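Local coordinates for protein helicase of the snf2/rad54 family (Sulfolobus solfataricus, PDB 1Z5Z) that probably couples ATP hydrolysis to movement along double-stranded DNA as a SWI2/SNF2 ATPase, the part here being its C-terminal RecA-like domain, at residues D113-T119 with N185-D191; E89-R93 with I127-I131; L52-D57 with T257-R261. All coordinates share one frame; numbering follows the deposited sequence.

Contact 1 (D113-T119 with N185-D191)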
loop_
_atom_site.group_PDB
_atom_site.type_symbol
_atom_site.label_atom_id
_atom_site.label_comp_id
_atom_site.label_asym_id
_atom_site.label_seq_id
_atom_site.Cartn_x
_atom_site.Cartn_y
_atom_site.Cartn_z
ATOM N N ASP A 113 4.512 20.720 -6.684
ATOM C CA ASP A 113 5.224 19.619 -5.981
ATOM C C ASP A 113 5.786 18.541 -6.916
ATOM O O ASP A 113 5.242 18.277 -7.973
ATOM C CB ASP A 113 4.282 18.878 -5.028
ATOM C CG ASP A 113 3.868 19.703 -3.803
ATOM O OD1 ASP A 113 4.268 20.879 -3.668
ATOM O OD2 ASP A 113 3.123 19.147 -2.974
ATOM N N LYS A 114 6.888 17.947 -6.486
ATOM C CA LYS A 114 7.530 16.810 -7.120
ATOM C C LYS A 114 6.973 15.699 -6.209
ATOM O O LYS A 114 7.118 15.760 -4.998
ATOM C CB LYS A 114 9.045 16.892 -6.977
ATOM C CG LYS A 114 9.703 17.629 -8.107
ATOM C CD LYS A 114 11.100 17.097 -8.303
ATOM C CE LYS A 114 11.446 17.220 -9.754
ATOM N NZ LYS A 114 12.668 16.509 -10.091
ATOM N N ILE A 115 6.363 14.681 -6.792
ATOM C CA ILE A 115 5.685 13.643 -6.021
ATOM C C ILE A 115 6.296 12.238 -6.104
ATOM O O ILE A 115 6.562 11.741 -7.195
ATOM C CB ILE A 115 4.215 13.616 -6.517
ATOM C CG1 ILE A 115 3.603 15.005 -6.323
ATOM C CG2 ILE A 115 3.407 12.550 -5.828
ATOM C CD1 ILE A 115 2.711 15.418 -7.488
ATOM N N ALA A 116 6.531 11.603 -4.962
ATOM C CA ALA A 116 7.072 10.228 -4.955
ATOM C C ALA A 116 5.989 9.316 -4.369
ATOM O O ALA A 116 5.414 9.627 -3.330
ATOM C CB ALA A 116 8.369 10.141 -4.104
ATOM N N ILE A 117 5.698 8.199 -5.039
ATOM C CA ILE A 117 4.660 7.281 -4.575
ATOM C C ILE A 117 5.291 5.879 -4.350
ATOM O O ILE A 117 5.895 5.314 -5.260
ATOM C CB ILE A 117 3.511 7.163 -5.612
ATOM C CG1 ILE A 117 2.931 8.564 -5.917
ATOM C CG2 ILE A 117 2.430 6.187 -5.053
ATOM C CD1 ILE A 117 2.083 8.664 -7.236
ATOM N N PHE A 118 5.144 5.340 -3.143
ATOM C CA PHE A 118 5.740 4.051 -2.786
ATOM C C PHE A 118 4.681 2.988 -2.648
ATOM O O PHE A 118 3.590 3.277 -2.163
ATOM C CB PHE A 118 6.447 4.122 -1.397
ATOM C CG PHE A 118 7.760 4.917 -1.375
ATOM C CD1 PHE A 118 7.758 6.300 -1.313
ATOM C CD2 PHE A 118 8.983 4.251 -1.390
ATOM C CE1 PHE A 118 8.989 7.041 -1.257
ATOM C CE2 PHE A 118 10.197 4.949 -1.341
ATOM C CZ PHE A 118 10.199 6.355 -1.273
ATOM N N THR A 119 4.996 1.755 -3.048
ATOM C CA THR A 119 4.087 0.632 -2.846
ATOM C C THR A 119 4.958 -0.613 -2.633
ATOM O O THR A 119 6.117 -0.641 -3.048
ATOM C CB THR A 119 3.121 0.381 -4.049
ATOM O OG1 THR A 119 2.516 -0.895 -3.878
ATOM C CG2 THR A 119 3.849 0.369 -5.396
ATOM N N ASN A 185 8.720 16.762 -2.754
ATOM C CA ASN A 185 8.032 17.725 -1.911
ATOM C C ASN A 185 6.829 17.033 -1.315
ATOM O O ASN A 185 6.317 17.431 -0.294
ATOM C CB ASN A 185 7.518 18.913 -2.768
ATOM C CG ASN A 185 8.623 19.563 -3.594
ATOM O OD1 ASN A 185 8.754 19.347 -4.805
ATOM N ND2 ASN A 185 9.450 20.341 -2.926
ATOM N N ARG A 186 6.376 15.983 -1.984
ATOM C CA ARG A 186 5.187 15.259 -1.549
ATOM C C ARG A 186 5.464 13.754 -1.658
ATOM O O ARG A 186 6.031 13.284 -2.651
ATOM C CB ARG A 186 4.041 15.668 -2.455
ATOM C CG ARG A 186 2.758 14.966 -2.253
ATOM C CD ARG A 186 1.855 15.762 -1.361
ATOM N NE ARG A 186 1.727 17.159 -1.762
ATOM C CZ ARG A 186 0.707 17.933 -1.388
ATOM N NH1 ARG A 186 -0.261 17.421 -0.629
ATOM N NH2 ARG A 186 0.664 19.221 -1.727
ATOM N N VAL A 187 5.067 13.008 -0.640
ATOM C CA VAL A 187 5.303 11.586 -0.636
ATOM C C VAL A 187 3.973 10.929 -0.312
ATOM O O VAL A 187 3.300 11.328 0.649
ATOM C CB VAL A 187 6.351 11.172 0.474
ATOM C CG1 VAL A 187 6.556 9.655 0.468
ATOM C CG2 VAL A 187 7.690 11.879 0.253
ATOM N N ILE A 188 3.578 9.963 -1.151
ATOM C CA ILE A 188 2.362 9.184 -0.911
ATOM C C ILE A 188 2.767 7.723 -0.631
ATOM O O ILE A 188 3.387 7.051 -1.501
ATOM C CB ILE A 188 1.443 9.158 -2.149
ATOM C CG1 ILE A 188 0.909 10.570 -2.428
ATOM C CG2 ILE A 188 0.264 8.175 -1.940
ATOM C CD1 ILE A 188 0.028 10.659 -3.700
ATOM N N HIS A 189 2.462 7.232 0.568
ATOM C CA HIS A 189 2.740 5.834 0.885
ATOM C C HIS A 189 1.437 5.098 0.551
ATOM O O HIS A 189 0.479 5.102 1.308
ATOM C CB HIS A 189 3.192 5.704 2.333
ATOM C CG HIS A 189 4.529 6.342 2.577
ATOM N ND1 HIS A 189 5.683 5.908 1.956
ATOM C CD2 HIS A 189 4.878 7.431 3.303
ATOM C CE1 HIS A 189 6.685 6.704 2.292
ATOM N NE2 HIS A 189 6.222 7.635 3.109
ATOM N N PHE A 190 1.402 4.511 -0.640
ATOM C CA PHE A 190 0.199 3.844 -1.152
ATOM C C PHE A 190 -0.286 2.688 -0.300
ATOM O O PHE A 190 -1.493 2.442 -0.189
ATOM C CB PHE A 190 0.462 3.377 -2.571
ATOM C CG PHE A 190 -0.780 3.155 -3.366
ATOM C CD1 PHE A 190 -1.393 4.230 -4.019
ATOM C CD2 PHE A 190 -1.343 1.899 -3.468
ATOM C CE1 PHE A 190 -2.541 4.055 -4.772
ATOM C CE2 PHE A 190 -2.516 1.698 -4.221
ATOM C CZ PHE A 190 -3.115 2.774 -4.880
ATOM N N ASP A 191 0.656 1.952 0.291
ATOM C CA ASP A 191 0.304 0.849 1.186
ATOM C C ASP A 191 1.470 0.717 2.172
ATOM O O ASP A 191 2.511 1.364 1.991
ATOM C CB ASP A 191 0.035 -0.462 0.413
ATOM C CG ASP A 191 1.120 -0.784 -0.573
ATOM O OD1 ASP A 191 0.802 -0.978 -1.767
ATOM O OD2 ASP A 191 2.300 -0.845 -0.150
#

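Contact 2 (E89-R93 with I127-I131)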
loop_
_atom_site.group_PDB
_atom_site.type_symbol
_atom_site.label_atom_id
_atom_site.label_comp_id
_atom_site.label_asym_id
_atom_site.label_seq_id
_atom_site.Cartn_x
_atom_site.Cartn_y
_atom_site.Cartn_z
ATOM N N GLU A 89 -9.799 -3.807 -16.343
ATOM C CA GLU A 89 -9.484 -2.402 -16.497
ATOM C C GLU A 89 -8.625 -1.899 -15.301
ATOM O O GLU A 89 -8.962 -2.174 -14.147
ATOM C CB GLU A 89 -10.812 -1.640 -16.591
ATOM C CG GLU A 89 -10.722 -0.261 -17.213
ATOM C CD GLU A 89 -12.092 0.382 -17.440
ATOM N N GLN A 90 -7.533 -1.191 -15.593
ATOM C CA GLN A 90 -6.616 -0.609 -14.581
ATOM C C GLN A 90 -6.994 0.849 -14.438
ATOM O O GLN A 90 -6.223 1.767 -14.726
ATOM C CB GLN A 90 -5.169 -0.688 -15.047
ATOM C CG GLN A 90 -4.641 -2.085 -15.147
ATOM C CD GLN A 90 -3.178 -2.110 -15.584
ATOM O OE1 GLN A 90 -2.575 -3.180 -15.692
ATOM N NE2 GLN A 90 -2.600 -0.928 -15.833
ATOM N N SER A 91 -8.200 1.060 -13.955
ATOM C CA SER A 91 -8.724 2.403 -13.865
ATOM C C SER A 91 -8.680 2.966 -12.471
ATOM O O SER A 91 -8.519 2.223 -11.525
ATOM C CB SER A 91 -10.169 2.360 -14.332
ATOM O OG SER A 91 -10.822 1.367 -13.572
ATOM N N VAL A 92 -8.856 4.280 -12.364
ATOM C CA VAL A 92 -8.864 4.972 -11.082
ATOM C C VAL A 92 -10.096 4.506 -10.337
ATOM O O VAL A 92 -10.071 4.151 -9.160
ATOM C CB VAL A 92 -8.996 6.506 -11.266
ATOM C CG1 VAL A 92 -9.191 7.184 -9.892
ATOM C CG2 VAL A 92 -7.775 7.046 -11.980
ATOM N N ARG A 93 -11.190 4.519 -11.084
ATOM C CA ARG A 93 -12.538 4.152 -10.623
ATOM C C ARG A 93 -12.682 2.887 -9.789
ATOM O O ARG A 93 -13.521 2.824 -8.886
ATOM C CB ARG A 93 -13.499 4.037 -11.838
ATOM C CG ARG A 93 -14.880 3.412 -11.561
ATOM C CD ARG A 93 -15.750 3.373 -12.773
ATOM N NE ARG A 93 -15.020 3.386 -14.055
ATOM C CZ ARG A 93 -15.524 2.951 -15.203
ATOM N NH1 ARG A 93 -14.796 2.992 -16.271
ATOM N NH2 ARG A 93 -16.662 2.297 -15.243
ATOM N N ILE A 127 0.686 -0.209 -12.318
ATOM C CA ILE A 127 -0.658 0.329 -12.503
ATOM C C ILE A 127 -0.648 1.849 -12.218
ATOM O O ILE A 127 -1.147 2.661 -13.008
ATOM C CB ILE A 127 -1.670 -0.398 -11.570
ATOM C CG1 ILE A 127 -2.011 -1.777 -12.159
ATOM C CG2 ILE A 127 -2.927 0.461 -11.371
ATOM C CD1 ILE A 127 -2.763 -2.686 -11.202
ATOM N N ILE A 128 -0.053 2.231 -11.100
ATOM C CA ILE A 128 0.025 3.635 -10.736
ATOM C C ILE A 128 0.722 4.435 -11.823
ATOM O O ILE A 128 0.227 5.487 -12.263
ATOM C CB ILE A 128 0.806 3.801 -9.451
ATOM C CG1 ILE A 128 -0.021 3.236 -8.294
ATOM C CG2 ILE A 128 1.091 5.259 -9.197
ATOM C CD1 ILE A 128 0.784 3.098 -7.003
ATOM N N ARG A 129 1.862 3.911 -12.258
ATOM C CA ARG A 129 2.682 4.543 -13.280
ATOM C C ARG A 129 1.855 4.690 -14.597
ATOM O O ARG A 129 1.847 5.758 -15.227
ATOM C CB ARG A 129 3.929 3.674 -13.484
ATOM C CG ARG A 129 5.126 4.384 -14.071
ATOM C CD ARG A 129 5.250 4.187 -15.556
ATOM N NE ARG A 129 5.868 2.899 -15.886
ATOM C CZ ARG A 129 5.155 1.841 -16.217
ATOM N NH1 ARG A 129 3.849 1.962 -16.254
ATOM N NH2 ARG A 129 5.724 0.676 -16.483
ATOM N N ASN A 130 1.146 3.635 -14.987
ATOM C CA ASN A 130 0.323 3.657 -16.221
ATOM C C ASN A 130 -0.780 4.693 -16.123
ATOM O O ASN A 130 -0.982 5.491 -17.016
ATOM C CB ASN A 130 -0.309 2.280 -16.463
ATOM C CG ASN A 130 0.743 1.192 -16.734
ATOM O OD1 ASN A 130 1.849 1.504 -17.102
ATOM N ND2 ASN A 130 0.380 -0.076 -16.563
ATOM N N ILE A 131 -1.523 4.661 -15.033
ATOM C CA ILE A 131 -2.592 5.613 -14.851
ATOM C C ILE A 131 -2.101 7.061 -14.924
ATOM O O ILE A 131 -2.704 7.890 -15.632
ATOM C CB ILE A 131 -3.275 5.380 -13.505
ATOM C CG1 ILE A 131 -4.129 4.124 -13.598
ATOM C CG2 ILE A 131 -4.000 6.629 -13.080
ATOM C CD1 ILE A 131 -4.700 3.634 -12.291
#

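Contact 3 (L52-D57 with T257-R261)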
loop_
_atom_site.group_PDB
_atom_site.type_symbol
_atom_site.label_atom_id
_atom_site.label_comp_id
_atom_site.label_asym_id
_atom_site.label_seq_id
_atom_site.Cartn_x
_atom_site.Cartn_y
_atom_site.Cartn_z
ATOM N N LEU A 52 -11.087 -17.478 4.413
ATOM C CA LEU A 52 -10.123 -17.833 5.443
ATOM C C LEU A 52 -10.792 -18.481 6.657
ATOM O O LEU A 52 -10.350 -19.536 7.107
ATOM C CB LEU A 52 -9.315 -16.623 5.916
ATOM C CG LEU A 52 -8.306 -17.023 6.999
ATOM C CD1 LEU A 52 -7.346 -18.047 6.378
ATOM C CD2 LEU A 52 -7.533 -15.825 7.530
ATOM N N PHE A 53 -11.842 -17.858 7.204
ATOM C CA PHE A 53 -12.488 -18.437 8.370
ATOM C C PHE A 53 -13.259 -19.712 8.126
ATOM O O PHE A 53 -13.546 -20.430 9.085
ATOM C CB PHE A 53 -13.342 -17.395 9.112
ATOM C CG PHE A 53 -12.504 -16.329 9.766
ATOM C CD1 PHE A 53 -12.405 -15.060 9.202
ATOM C CD2 PHE A 53 -11.725 -16.629 10.869
ATOM C CE1 PHE A 53 -11.544 -14.126 9.724
ATOM C CE2 PHE A 53 -10.857 -15.690 11.396
ATOM C CZ PHE A 53 -10.767 -14.454 10.828
ATOM N N ASN A 54 -13.584 -20.011 6.871
ATOM C CA ASN A 54 -14.291 -21.249 6.547
ATOM C C ASN A 54 -13.330 -22.455 6.654
ATOM O O ASN A 54 -13.766 -23.548 6.968
ATOM C CB ASN A 54 -14.802 -21.197 5.102
ATOM C CG ASN A 54 -16.154 -20.525 4.939
ATOM O OD1 ASN A 54 -16.715 -20.536 3.834
ATOM N ND2 ASN A 54 -16.678 -19.949 5.990
ATOM N N ASN A 55 -12.033 -22.246 6.401
ATOM C CA ASN A 55 -11.061 -23.345 6.403
ATOM C C ASN A 55 -9.944 -23.322 7.438
ATOM O O ASN A 55 -9.234 -24.317 7.595
ATOM C CB ASN A 55 -10.425 -23.458 5.019
ATOM C CG ASN A 55 -11.451 -23.611 3.927
ATOM O OD1 ASN A 55 -12.164 -24.605 3.869
ATOM N ND2 ASN A 55 -11.541 -22.620 3.056
ATOM N N ILE A 56 -9.793 -22.207 8.139
ATOM C CA ILE A 56 -8.750 -22.042 9.139
ATOM C C ILE A 56 -8.807 -23.035 10.324
ATOM O O ILE A 56 -7.781 -23.342 10.936
ATOM C CB ILE A 56 -8.784 -20.609 9.680
ATOM C CG1 ILE A 56 -7.691 -20.398 10.735
ATOM C CG2 ILE A 56 -10.164 -20.329 10.248
ATOM C CD1 ILE A 56 -6.601 -19.415 10.352
ATOM N N ASP A 57 -9.990 -23.531 10.666
ATOM C CA ASP A 57 -10.067 -24.459 11.791
ATOM C C ASP A 57 -9.450 -25.822 11.462
ATOM O O ASP A 57 -8.876 -26.480 12.338
ATOM C CB ASP A 57 -11.517 -24.642 12.237
ATOM C CG ASP A 57 -12.047 -23.441 12.978
ATOM O OD1 ASP A 57 -13.279 -23.324 13.070
ATOM O OD2 ASP A 57 -11.240 -22.617 13.480
ATOM N N THR A 257 -7.722 -17.337 16.568
ATOM C CA THR A 257 -8.677 -17.097 15.499
ATOM C C THR A 257 -9.595 -15.897 15.776
ATOM O O THR A 257 -10.030 -15.206 14.848
ATOM C CB THR A 257 -9.539 -18.323 15.286
ATOM O OG1 THR A 257 -8.716 -19.365 14.745
ATOM C CG2 THR A 257 -10.707 -18.010 14.325
ATOM N N GLU A 258 -9.888 -15.662 17.055
ATOM C CA GLU A 258 -10.763 -14.561 17.444
ATOM C C GLU A 258 -10.009 -13.249 17.304
ATOM O O GLU A 258 -10.545 -12.286 16.768
ATOM C CB GLU A 258 -11.246 -14.734 18.891
ATOM N N GLU A 259 -8.780 -13.207 17.807
ATOM C CA GLU A 259 -7.957 -12.019 17.678
ATOM C C GLU A 259 -7.730 -11.696 16.209
ATOM O O GLU A 259 -7.771 -10.523 15.808
ATOM C CB GLU A 259 -6.608 -12.227 18.345
ATOM C CG GLU A 259 -6.642 -12.145 19.854
ATOM C CD GLU A 259 -5.340 -12.612 20.461
ATOM O OE1 GLU A 259 -4.987 -12.100 21.539
ATOM O OE2 GLU A 259 -4.674 -13.491 19.861
ATOM N N LEU A 260 -7.500 -12.732 15.402
ATOM C CA LEU A 260 -7.275 -12.532 13.972
ATOM C C LEU A 260 -8.506 -11.873 13.307
ATOM O O LEU A 260 -8.388 -10.935 12.516
ATOM C CB LEU A 260 -6.983 -13.870 13.291
ATOM C CG LEU A 260 -6.742 -13.803 11.775
ATOM C CD1 LEU A 260 -5.474 -13.009 11.510
ATOM C CD2 LEU A 260 -6.639 -15.203 11.181
ATOM N N ARG A 261 -9.688 -12.351 13.644
ATOM C CA ARG A 261 -10.910 -11.808 13.049
ATOM C C ARG A 261 -11.079 -10.317 13.362
ATOM O O ARG A 261 -11.616 -9.564 12.551
ATOM C CB ARG A 261 -12.125 -12.600 13.555
ATOM C CG ARG A 261 -13.450 -12.204 12.916
ATOM C CD ARG A 261 -14.595 -13.138 13.331
ATOM N NE ARG A 261 -15.224 -13.657 12.119
ATOM C CZ ARG A 261 -15.316 -14.943 11.807
ATOM N NH1 ARG A 261 -14.829 -15.844 12.635
ATOM N NH2 ARG A 261 -15.857 -15.312 10.649
#

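Contact 1 (D113-T119 with N185-D191)
Ile115 to Phe118 pair in register with Arg186 to His189 as neighbouring parallel strands in the central sheet of a RecA-like α/β domain. The strand axes approach to 4.7 Å at 15°. The backbone ladder runs from Arg186 O to Ala116 N, from Ala116 O to Ile188 N, from Ile188 O to Phe118 N and from Phe118 O to Phe190 N. At its start Lys114 O takes both Asn185 N and Arg186 N. The Asn185 side chain adds a bond there, OD1 receiving Lys114 N at 2.9 Å on a lone pair in its carbonyl plane.

One salt bridge closes this end. CG of Arg186 lies anti to the backbone N (chi1 175°), and bends at chi2 and chi3 swing the guanidinium side-on to Asp113. Its NE, 2.7 Å from Asp113 OD2, and its NH2, 2.8 Å from Asp113 OD2, grip that one oxygen, which lies nearly in the guanidinium plane.

Apolar packing separates by face. Ile115, Ile117, Arg186 and Ile188 share the face covered by helices 96-110 and 122-136; there Ile117 CG1 runs beside Ile188 CB at 4.1 Å, and Ile115 CG1 meets Arg186 CB at 3.9 Å. On the other face Phe118 and His189 lie side by side, CD1 of Phe118 and CE1 of His189 3.8 Å apart, with ring planes 36° apart. Trp193 joins them, stacking on Phe118 and bonding through NE1 to His189 ND1.

Past the last backbone bond a side-chain pair ties the end of strand 115-119 to the loop that follows strand 186-189. Thr119 OG1 also has Phe121 N as a partner, and Asp191 OD2 accepts Gln120 N; across the contact, Thr119 OG1 donates to the syn lone pair of Asp191 OD1 at 2.7 Å.

Contact 2 (E89-R93 with I127-I131)
Val92 and Gln90 meet Ile131 and Ile127 where an irregular loop lies against helix 122-136, the helix that follows strand 115-119 in the RecA-like α/β fold. The loop leads from helix 83-86 to helix 96-110. Only 249 Å² is buried between the two segments, and the buried part is apolar packing.

The tight part centres on Ile131. Its CB is directed toward the loop, with CG1 anti to the carbonyl carbon (chi1 -74°), and this branch meets the backbone: CG1 is 3.3 Å from Gln90 O, while CD1 comes to 3.4 Å from the same Gln90 O. The other branch, CG2, packs on Val92 CG2 at 4.0 Å. Met98 of helix 96-110 also touches Ile131, and Ile99 and Met102 of that helix touch Val92, so the two side chains meet within a three-part apolar layer of loop and two helices. The backbone nearby has an anchor of its own, since Ser91 O accepts a hydrogen bond from His81 NE2.

Toward solvent the contact is looser and polar. Gln90 is exposed, yet its extended chain lies across Ile127, the amide carbon CD standing 3.6 Å from Ile127 CG1. Beyond it the terminal amide reaches the amide of Asn130, which is itself partly exposed. The two groups are nearly coplanar, their planes 1° apart. At the inner end of the Gln90 chain, CG still touches the isoleucine, 4.0 Å from Ile127 CG1.

Contact 3 (L52-D57 with T257-R261)
Phe53 reaches Thr257 with one flank of its ring and Arg261 with one face. Its CB is 3.6 Å from Arg261 NH2. CG, anti to the carbonyl carbon (chi1 -68°), carries the ring under the guanidinium, with NH1 and NH2 of Arg261 both near it. On one flank CD2 and CE2 slide past Thr257, CE2 standing 3.7 Å from Thr257 CG2 and 3.6 Å from Thr257 O. On the other, CD1 lies under NH2 and CZ of Arg261, and CE1 near its CA and CB. At the tip, Phe53 CZ presses on the arginine's root, 3.5 Å from Arg261 CA, and also meets Leu260 CG at 4.2 Å.

The contact joins the end of helix 39-55 to the first turn of helix 257-264, a helix-helix packing away from the parallel sheet, probably in the helical part that SWI2/SNF2 enzymes add to the RecA-like core. Arg261 bends at chi3, which lays its guanidinium over one ring face as a cation-pi stack. Arg261 CZ stands 21° off the ring normal, the planes are 26° apart, and NE forms a salt bridge with Glu265. An alanine in place of Phe53 would lose this ring, and the guanidinium is likely to be left without its flat support, a gap opening beside Thr257. Deeper in, the leucines meet tip to tip, Leu52 CD2 lying 3.8 Å from Leu260 CD2, and Ile56 CD1 also approaches Leu260 CD2.

Contact 1 is core: eleven of its fourteen touching residues are buried, and it is built on backbone hydrogen bonds within the sheet. Contacts 2 and 3 are partly buried and rest on side-chain packing. Contact 2 lies one layer out from contact 1 and touches it, Ile128 CD1 of helix 122-136 packing 3.9 Å from Phe190 CD1 and 4.0 Å from Ile117 CG2. Contact 3 stands apart, about 34 Å from contact 1 between centres and on the opposite side of the chain's centre, where helices meet through a cation-pi stack. Charge thus appears as an ion pair in contact 1 and over an aromatic face in contact 3.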